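Local coordinates for manganese-dependent inorganic pyrophosphatase (PDB 2EB0), which catalyses the hydrolysis of inorganic diphosphate to two phosphates with the help of manganese ions, at residues 86-91 with 292-297; 204-209 with 213-218; 11-16 with 106-111. One frame throughout, in Å; residues are numbered along the deposited sequence.

Contact 1 (86-91 with 292-297). With MN (manganese (II) ion), chain E.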
loop_
_atom_site.group_PDB
_atom_site.type_symbol
_atom_site.label_atom_id
_atom_site.label_comp_id
_atom_site.label_asym_id
_atom_site.label_seq_id
_atom_site.Cartn_x
_atom_site.Cartn_y
_atom_site.Cartn_z
ATOM N N ILE B 86 0.086 -1.749 8.864
ATOM C CA ILE B 86 0.956 -0.660 9.293
ATOM C C ILE B 86 2.355 -1.235 9.122
ATOM O O ILE B 86 2.773 -2.126 9.870
ATOM C CB ILE B 86 0.692 -0.299 10.756
ATOM C CG1 ILE B 86 -0.793 0.033 10.935
ATOM C CG2 ILE B 86 1.562 0.884 11.169
ATOM C CD1 ILE B 86 -1.259 1.231 10.122
ATOM N N ASP B 87 3.090 -0.707 8.149
ATOM C CA ASP B 87 4.389 -1.272 7.821
ATOM C C ASP B 87 5.430 -0.269 7.318
ATOM O O ASP B 87 5.208 0.946 7.318
ATOM C CB ASP B 87 4.130 -2.327 6.743
ATOM C CG ASP B 87 5.280 -3.266 6.538
ATOM O OD1 ASP B 87 5.235 -3.983 5.522
ATOM O OD2 ASP B 87 6.212 -3.302 7.375
ATOM N N HIS B 88 6.583 -0.792 6.917
ATOM C CA HIS B 88 7.636 0.030 6.350
ATOM C C HIS B 88 8.411 -0.787 5.312
ATOM O O HIS B 88 9.565 -0.504 5.000
ATOM C CB HIS B 88 8.568 0.593 7.437
ATOM C CG HIS B 88 9.413 -0.433 8.123
ATOM N ND1 HIS B 88 10.784 -0.316 8.219
ATOM C CD2 HIS B 88 9.083 -1.551 8.808
ATOM C CE1 HIS B 88 11.261 -1.314 8.938
ATOM N NE2 HIS B 88 10.247 -2.077 9.310
ATOM N N HIS B 89 7.758 -1.810 4.781
ATOM C CA HIS B 89 8.361 -2.637 3.744
ATOM C C HIS B 89 7.622 -2.315 2.458
ATOM O O HIS B 89 6.679 -1.522 2.462
ATOM C CB HIS B 89 8.203 -4.127 4.055
ATOM C CG HIS B 89 8.919 -4.565 5.290
ATOM N ND1 HIS B 89 8.403 -4.380 6.555
ATOM C CD2 HIS B 89 10.128 -5.153 5.457
ATOM C CE1 HIS B 89 9.264 -4.835 7.450
ATOM N NE2 HIS B 89 10.320 -5.309 6.810
ATOM N N LYS B 90 8.061 -2.917 1.362
ATOM C CA LYS B 90 7.426 -2.727 0.062
ATOM C C LYS B 90 6.025 -3.334 0.148
ATOM O O LYS B 90 5.752 -4.125 1.043
ATOM C CB LYS B 90 8.214 -3.482 -1.011
ATOM C CG LYS B 90 8.122 -4.998 -0.862
ATOM C CD LYS B 90 9.222 -5.694 -1.644
ATOM C CE LYS B 90 9.026 -7.202 -1.679
ATOM N NZ LYS B 90 7.852 -7.591 -2.512
ATOM N N VAL B 91 5.142 -2.971 -0.776
ATOM C CA VAL B 91 3.810 -3.554 -0.773
ATOM C C VAL B 91 3.925 -4.937 -1.422
ATOM O O VAL B 91 4.407 -5.068 -2.552
ATOM C CB VAL B 91 2.805 -2.712 -1.578
ATOM C CG1 VAL B 91 1.463 -3.428 -1.615
ATOM C CG2 VAL B 91 2.653 -1.331 -0.942
ATOM N N SER B 292 20.908 -3.535 4.584
ATOM C CA SER B 292 19.456 -3.652 4.561
ATOM C C SER B 292 18.872 -4.593 3.535
ATOM O O SER B 292 19.013 -4.400 2.325
ATOM C CB SER B 292 18.816 -2.280 4.366
ATOM O OG SER B 292 17.414 -2.421 4.241
ATOM N N ARG B 293 18.186 -5.603 4.041
ATOM C CA ARG B 293 17.532 -6.575 3.200
ATOM C C ARG B 293 16.467 -5.870 2.375
ATOM O O ARG B 293 16.471 -5.952 1.150
ATOM C CB ARG B 293 16.890 -7.649 4.078
ATOM C CG ARG B 293 16.075 -8.684 3.345
ATOM C CD ARG B 293 15.943 -9.930 4.203
ATOM N NE ARG B 293 15.396 -9.627 5.522
ATOM C CZ ARG B 293 15.470 -10.439 6.576
ATOM N NH1 ARG B 293 16.080 -11.616 6.481
ATOM N NH2 ARG B 293 14.927 -10.069 7.725
ATOM N N LYS B 294 15.575 -5.152 3.052
ATOM C CA LYS B 294 14.473 -4.463 2.390
ATOM C C LYS B 294 14.861 -3.314 1.469
ATOM O O LYS B 294 14.099 -2.948 0.576
ATOM C CB LYS B 294 13.483 -3.917 3.435
ATOM C CG LYS B 294 13.943 -2.620 4.088
ATOM C CD LYS B 294 12.847 -1.944 4.905
ATOM C CE LYS B 294 12.448 -2.764 6.112
ATOM N NZ LYS B 294 13.597 -3.012 7.025
ATOM N N LYS B 295 16.031 -2.733 1.672
ATOM C CA LYS B 295 16.407 -1.599 0.852
ATOM C C LYS B 295 17.551 -1.840 -0.129
ATOM O O LYS B 295 17.632 -1.178 -1.159
ATOM C CB LYS B 295 16.748 -0.423 1.766
ATOM C CG LYS B 295 16.980 0.894 1.055
ATOM C CD LYS B 295 17.004 2.035 2.060
ATOM C CE LYS B 295 17.016 3.390 1.367
ATOM N NZ LYS B 295 16.852 4.491 2.357
ATOM N N GLN B 296 18.410 -2.805 0.173
ATOM C CA GLN B 296 19.552 -3.076 -0.676
ATOM C C GLN B 296 19.574 -4.451 -1.345
ATOM O O GLN B 296 20.259 -4.637 -2.356
ATOM C CB GLN B 296 20.825 -2.876 0.144
ATOM C CG GLN B 296 20.963 -1.451 0.664
ATOM C CD GLN B 296 22.144 -1.271 1.604
ATOM O OE1 GLN B 296 22.093 -1.679 2.763
ATOM N NE2 GLN B 296 23.217 -0.663 1.103
ATOM N N VAL B 297 18.823 -5.407 -0.804
ATOM C CA VAL B 297 18.818 -6.751 -1.373
ATOM C C VAL B 297 17.542 -7.124 -2.132
ATOM O O VAL B 297 17.603 -7.656 -3.240
ATOM C CB VAL B 297 19.070 -7.808 -0.275
ATOM C CG1 VAL B 297 19.052 -9.203 -0.883
ATOM C CG2 VAL B 297 20.402 -7.535 0.409
HETATM MN MN MN E . 10.650 -3.726 10.927
HETATM O O HOH W 1 12.560 -4.899 9.310
#

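Contact 2 (204-209 with 213-218)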
loop_
_atom_site.group_PDB
_atom_site.type_symbol
_atom_site.label_atom_id
_atom_site.label_comp_id
_atom_site.label_asym_id
_atom_site.label_seq_id
_atom_site.Cartn_x
_atom_site.Cartn_y
_atom_site.Cartn_z
ATOM N N LYS B 204 13.374 -14.794 5.841
ATOM C CA LYS B 204 12.165 -14.259 5.222
ATOM C C LYS B 204 11.939 -14.918 3.868
ATOM O O LYS B 204 12.884 -15.138 3.111
ATOM C CB LYS B 204 12.290 -12.744 5.032
ATOM C CG LYS B 204 12.105 -11.933 6.290
ATOM C CD LYS B 204 10.772 -11.195 6.263
ATOM C CE LYS B 204 10.528 -10.421 7.555
ATOM N NZ LYS B 204 11.584 -9.406 7.810
ATOM N N ASN B 205 10.688 -15.239 3.573
ATOM C CA ASN B 205 10.341 -15.862 2.300
ATOM C C ASN B 205 9.606 -14.863 1.427
ATOM O O ASN B 205 8.845 -14.047 1.938
ATOM C CB ASN B 205 9.469 -17.089 2.542
ATOM C CG ASN B 205 10.220 -18.192 3.237
ATOM O OD1 ASN B 205 11.347 -18.511 2.866
ATOM N ND2 ASN B 205 9.603 -18.789 4.249
ATOM N N PHE B 206 9.845 -14.910 0.120
ATOM C CA PHE B 206 9.192 -13.984 -0.811
ATOM C C PHE B 206 8.699 -14.671 -2.071
ATOM O O PHE B 206 9.085 -15.802 -2.382
ATOM C CB PHE B 206 10.144 -12.880 -1.294
ATOM C CG PHE B 206 10.777 -12.075 -0.201
ATOM C CD1 PHE B 206 11.821 -12.604 0.559
ATOM C CD2 PHE B 206 10.340 -10.780 0.063
ATOM C CE1 PHE B 206 12.421 -11.855 1.567
ATOM C CE2 PHE B 206 10.926 -10.018 1.067
ATOM C CZ PHE B 206 11.972 -10.555 1.825
ATOM N N ASP B 207 7.855 -13.953 -2.803
ATOM C CA ASP B 207 7.354 -14.430 -4.075
ATOM C C ASP B 207 7.792 -13.360 -5.071
ATOM O O ASP B 207 7.263 -12.247 -5.068
ATOM C CB ASP B 207 5.831 -14.533 -4.081
ATOM C CG ASP B 207 5.294 -15.063 -5.403
ATOM O OD1 ASP B 207 4.074 -14.958 -5.651
ATOM O OD2 ASP B 207 6.095 -15.596 -6.197
ATOM N N PHE B 208 8.779 -13.686 -5.896
ATOM C CA PHE B 208 9.272 -12.744 -6.893
ATOM C C PHE B 208 8.860 -13.184 -8.287
ATOM O O PHE B 208 9.497 -14.061 -8.879
ATOM C CB PHE B 208 10.802 -12.632 -6.859
ATOM C CG PHE B 208 11.350 -11.997 -5.614
ATOM C CD1 PHE B 208 10.554 -11.185 -4.810
ATOM C CD2 PHE B 208 12.681 -12.184 -5.263
ATOM C CE1 PHE B 208 11.081 -10.572 -3.679
ATOM C CE2 PHE B 208 13.217 -11.574 -4.133
ATOM C CZ PHE B 208 12.419 -10.768 -3.340
ATOM N N ASN B 209 7.801 -12.574 -8.806
ATOM C CA ASN B 209 7.323 -12.902 -10.145
ATOM C C ASN B 209 7.139 -14.424 -10.272
ATOM O O ASN B 209 7.684 -15.061 -11.170
ATOM C CB ASN B 209 8.342 -12.384 -11.169
ATOM C CG ASN B 209 7.788 -12.318 -12.570
ATOM O OD1 ASN B 209 6.605 -12.061 -12.772
ATOM N ND2 ASN B 209 8.653 -12.524 -13.553
ATOM N N VAL B 213 11.631 -17.214 -3.342
ATOM C CA VAL B 213 12.966 -16.800 -2.930
ATOM C C VAL B 213 13.008 -16.596 -1.430
ATOM O O VAL B 213 12.038 -16.140 -0.817
ATOM C CB VAL B 213 13.419 -15.498 -3.630
ATOM C CG1 VAL B 213 14.837 -15.126 -3.185
ATOM C CG2 VAL B 213 13.389 -15.685 -5.141
ATOM N N GLY B 214 14.135 -16.967 -0.837
ATOM C CA GLY B 214 14.307 -16.812 0.589
ATOM C C GLY B 214 15.537 -15.971 0.852
ATOM O O GLY B 214 16.553 -16.100 0.161
ATOM N N ILE B 215 15.446 -15.090 1.842
ATOM C CA ILE B 215 16.574 -14.237 2.189
ATOM C C ILE B 215 16.714 -14.223 3.698
ATOM O O ILE B 215 15.896 -13.634 4.402
ATOM C CB ILE B 215 16.376 -12.793 1.676
ATOM C CG1 ILE B 215 16.032 -12.814 0.189
ATOM C CG2 ILE B 215 17.655 -11.987 1.889
ATOM C CD1 ILE B 215 15.717 -11.441 -0.394
ATOM N N GLY B 216 17.745 -14.902 4.185
ATOM C CA GLY B 216 17.990 -14.967 5.614
ATOM C C GLY B 216 19.092 -13.993 5.963
ATOM O O GLY B 216 19.764 -13.477 5.071
ATOM N N GLN B 217 19.298 -13.757 7.253
ATOM C CA GLN B 217 20.314 -12.814 7.668
ATOM C C GLN B 217 20.717 -12.939 9.126
ATOM O O GLN B 217 19.921 -13.326 9.975
ATOM C CB GLN B 217 19.816 -11.387 7.405
ATOM C CG GLN B 217 20.717 -10.289 7.949
ATOM C CD GLN B 217 20.258 -8.904 7.537
ATOM O OE1 GLN B 217 19.064 -8.598 7.571
ATOM N NE2 GLN B 217 21.206 -8.054 7.158
ATOM N N VAL B 218 21.969 -12.614 9.407
ATOM C CA VAL B 218 22.460 -12.630 10.768
ATOM C C VAL B 218 23.338 -11.385 10.869
ATOM O O VAL B 218 24.064 -11.060 9.939
ATOM C CB VAL B 218 23.267 -13.913 11.081
ATOM C CG1 VAL B 218 24.477 -14.012 10.182
ATOM C CG2 VAL B 218 23.679 -13.914 12.547
#

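Contact 3 (11-16 with 106-111). With MN (manganese (II) ion), chain F; MN (manganese (II) ion), chain E.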
loop_
_atom_site.group_PDB
_atom_site.type_symbol
_atom_site.label_atom_id
_atom_site.label_comp_id
_atom_site.label_asym_id
_atom_site.label_seq_id
_atom_site.Cartn_x
_atom_site.Cartn_y
_atom_site.Cartn_z
ATOM N N ASP B 11 10.993 -10.283 14.846
ATOM C CA ASP B 11 12.138 -9.566 15.384
ATOM C C ASP B 11 11.521 -8.589 16.376
ATOM O O ASP B 11 10.297 -8.560 16.548
ATOM C CB ASP B 11 12.897 -8.809 14.301
ATOM C CG ASP B 11 11.988 -8.007 13.411
ATOM O OD1 ASP B 11 10.878 -7.637 13.854
ATOM O OD2 ASP B 11 12.393 -7.735 12.263
ATOM N N THR B 12 12.361 -7.790 17.021
ATOM C CA THR B 12 11.885 -6.837 18.005
ATOM C C THR B 12 10.871 -5.840 17.467
ATOM O O THR B 12 9.924 -5.498 18.172
ATOM C CB THR B 12 13.059 -6.075 18.625
ATOM O OG1 THR B 12 13.875 -6.999 19.348
ATOM C CG2 THR B 12 12.561 -4.980 19.572
ATOM N N ASP B 13 11.065 -5.371 16.235
ATOM C CA ASP B 13 10.131 -4.405 15.651
ATOM C C ASP B 13 8.745 -5.038 15.585
ATOM O O ASP B 13 7.770 -4.440 16.016
ATOM C CB ASP B 13 10.564 -3.982 14.238
ATOM C CG ASP B 13 9.773 -2.783 13.715
ATOM O OD1 ASP B 13 9.708 -2.595 12.486
ATOM O OD2 ASP B 13 9.218 -2.013 14.522
ATOM N N SER B 14 8.675 -6.255 15.050
ATOM C CA SER B 14 7.420 -6.988 14.931
ATOM C C SER B 14 6.702 -7.191 16.269
ATOM O O SER B 14 5.478 -7.096 16.340
ATOM C CB SER B 14 7.670 -8.362 14.298
ATOM O OG SER B 14 7.432 -8.339 12.901
ATOM N N ILE B 15 7.467 -7.487 17.316
ATOM C CA ILE B 15 6.908 -7.731 18.642
ATOM C C ILE B 15 6.451 -6.440 19.304
ATOM O O ILE B 15 5.298 -6.331 19.712
ATOM C CB ILE B 15 7.941 -8.456 19.541
ATOM C CG1 ILE B 15 8.234 -9.846 18.960
ATOM C CG2 ILE B 15 7.436 -8.566 20.975
ATOM C CD1 ILE B 15 7.033 -10.779 18.941
ATOM N N ALA B 16 7.354 -5.467 19.398
ATOM C CA ALA B 16 7.046 -4.173 19.998
ATOM C C ALA B 16 5.893 -3.472 19.280
ATOM O O ALA B 16 4.965 -2.980 19.919
ATOM C CB ALA B 16 8.287 -3.284 19.979
ATOM N N VAL B 106 10.603 4.191 6.365
ATOM C CA VAL B 106 11.523 4.588 7.430
ATOM C C VAL B 106 12.261 3.376 8.001
ATOM O O VAL B 106 12.148 2.266 7.483
ATOM C CB VAL B 106 10.801 5.312 8.588
ATOM C CG1 VAL B 106 10.408 6.710 8.159
ATOM C CG2 VAL B 106 9.571 4.521 9.018
ATOM N N GLY B 107 13.011 3.595 9.078
ATOM C CA GLY B 107 13.782 2.519 9.670
ATOM C C GLY B 107 12.999 1.410 10.345
ATOM O O GLY B 107 13.480 0.281 10.430
ATOM N N SER B 108 11.799 1.708 10.830
ATOM C CA SER B 108 11.026 0.680 11.506
ATOM C C SER B 108 9.559 1.009 11.615
ATOM O O SER B 108 9.155 2.172 11.508
ATOM C CB SER B 108 11.558 0.461 12.923
ATOM O OG SER B 108 11.170 1.533 13.769
ATOM N N THR B 109 8.766 -0.031 11.854
ATOM C CA THR B 109 7.332 0.137 12.017
ATOM C C THR B 109 7.096 0.964 13.285
ATOM O O THR B 109 6.142 1.747 13.364
ATOM C CB THR B 109 6.636 -1.225 12.150
ATOM O OG1 THR B 109 6.920 -2.016 10.984
ATOM C CG2 THR B 109 5.131 -1.045 12.293
ATOM N N ALA B 110 7.984 0.796 14.263
ATOM C CA ALA B 110 7.888 1.520 15.526
ATOM C C ALA B 110 7.963 3.031 15.287
ATOM O O ALA B 110 7.245 3.802 15.925
ATOM C CB ALA B 110 9.004 1.067 16.472
ATOM N N THR B 111 8.834 3.447 14.369
ATOM C CA THR B 111 8.987 4.853 14.024
ATOM C C THR B 111 7.665 5.425 13.522
ATOM O O THR B 111 7.256 6.511 13.930
ATOM C CB THR B 111 10.052 5.043 12.921
ATOM O OG1 THR B 111 11.306 4.550 13.388
ATOM C CG2 THR B 111 10.215 6.524 12.560
HETATM MN MN MN F . 10.576 -7.111 11.068
HETATM MN MN MN E . 10.650 -3.726 10.927
#

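Contact 1 (86-91 with 292-297)
K294 brings its CE carbon over one face of each of two neighbouring imidazoles, H88 and H89, crossing both at about a right angle. CE lies 3.4 Å from H88 CE1. It is just as near to the second ring, 3.4 Å from H89 NE2. The lysine chain is folded to do this: the bend at chi3 (66°) sets CE over the rings, and a second bend at chi4 (59°) turns NZ to a water 3.1 Å away. The same water makes a weak bond with H89 NE2, which gives lysine and histidine an indirect polar link beside their direct packing. H88 uses NE2 to bind a manganese ion at 2.3 Å, in a site shared with D13, D66 and D147. With ND1 also bonded to V106 O, the H88 ring is held from two sides and its rotation is fixed. D87, H88 and H89 form the Asp-His-His signature that names the DHH family, while K294 belongs to the DHHA2 part of the chain, so the contact spans the cleft between two domains, where the active site of family II pyrophosphatases lies. Behind the two histidines stands D87, whose OD2 takes two N-H groups. H89 ND1 reaches it in a nearly straight bond of 2.6 Å (169°), with the carboxyl oxygen in the ring plane and met on its syn side. H88 N comes to the same oxygen from well above the carboxylate plane, also at 2.6 Å. On the K294 side the helix start is capped by S292, whose OG accepts from K295 N at 2.9 Å, while Q296 OE1 accepts from S292 N. P98 of the second subunit packs on K294.

Contact 2 (204-209 with 213-218)
F206 N gives its hydrogen to V213 O at 2.7 Å, the shortest of four backbone bonds between these strands. The pairing is that of a beta hairpin: strand 204-208 runs antiparallel to 211-220 and forms an outer strand of the mixed sheet in the DHHA2 domain. V213 N answers to F206 O, completing one hydrogen-bonded pair. K204 and I215 make the other, with I215 N to K204 O at 2.9 Å; K204 N returns the bond to I215 O. N205 and G214 lie between as a non-hydrogen-bonded pair, where G214 CA comes 3.3 Å from K204 O in a CA-H...O contact. On the face that carries F206, V213 and I215 the side chains interlock. The F206 ring turns its edge to V213 O and crosses I215 at about a right angle, its CE1 3.9 Å from I215 CD1. I215 is extended beyond CB (chi2 176°), which carries CD1 out to the F206 ring and to the edge of the F208 ring. F208, the last residue of its strand, points toward V213, its CD2 touching V213 CG2 at 3.6 Å, and V298 and E302 of helix 293-306 lie against it. Bent at chi2 and chi4, the K204 side chain leads away from the sheet and touches H7, a ligand of the other manganese, with NZ close to the like-charged R293 NH2. N205 goes to the other face, with OD1 hydrogen-bonded to Y246 OH and 4.1 Å from G214 CA.

Contact 3 (11-16 with 106-111)
Helices 12-25 and 109-118 meet near their N-termini, where D13 CA stands 6.3 Å from A110 CA. D13 sends its carboxylate across, with CG anti to the backbone N (chi1 -169°), and both oxygens find N-H groups of the first turn of helix 109-118. OD1 accepts from T109 N at 2.8 Å in a nearly straight bond, and OD2 from A110 N at 3.1 Å, each through its syn lone pair. OD1 also binds a manganese ion at 2.1 Å. T109 OG1 turns its hydroxyl to D66, another ligand of that ion. S108, the N-cap residue, sets CB 3.6 Å from D13 OD1 and gives its hydroxyl hydrogen to T111 OG1. A glycine here would probably leave T111 OG1 short of one donor and open a gap beside D13 OD1. At the start of the other helix, D11 divides its carboxylate: OD1 caps S14 N, while OD2 holds the second manganese at 2.3 Å. The helix N-H groups thus act as a second shell, fixing the plane of the D13 carboxylate so that OD1 faces its metal.

In the fold
Contact 3 is buried within the DHH domain and contact 2 within the DHHA2 domain, whereas contact 1 is only partly buried and bridges the two. Contacts 1 and 3 share one manganese ion and touch directly, H88 packing on S108 and T109 besides its bond to V106. Contact 2 keeps clear of contact 3, its nearest atoms about 5 Å away, but meets contact 1 through R293, which lies beside K204 and makes a weak bond to I215 O. The chemistry follows position: carboxylates, helix N-H groups and metal in contact 3, strand pairing and apolar side chains in contact 2, and lysine methylene over imidazoles with a water in contact 1.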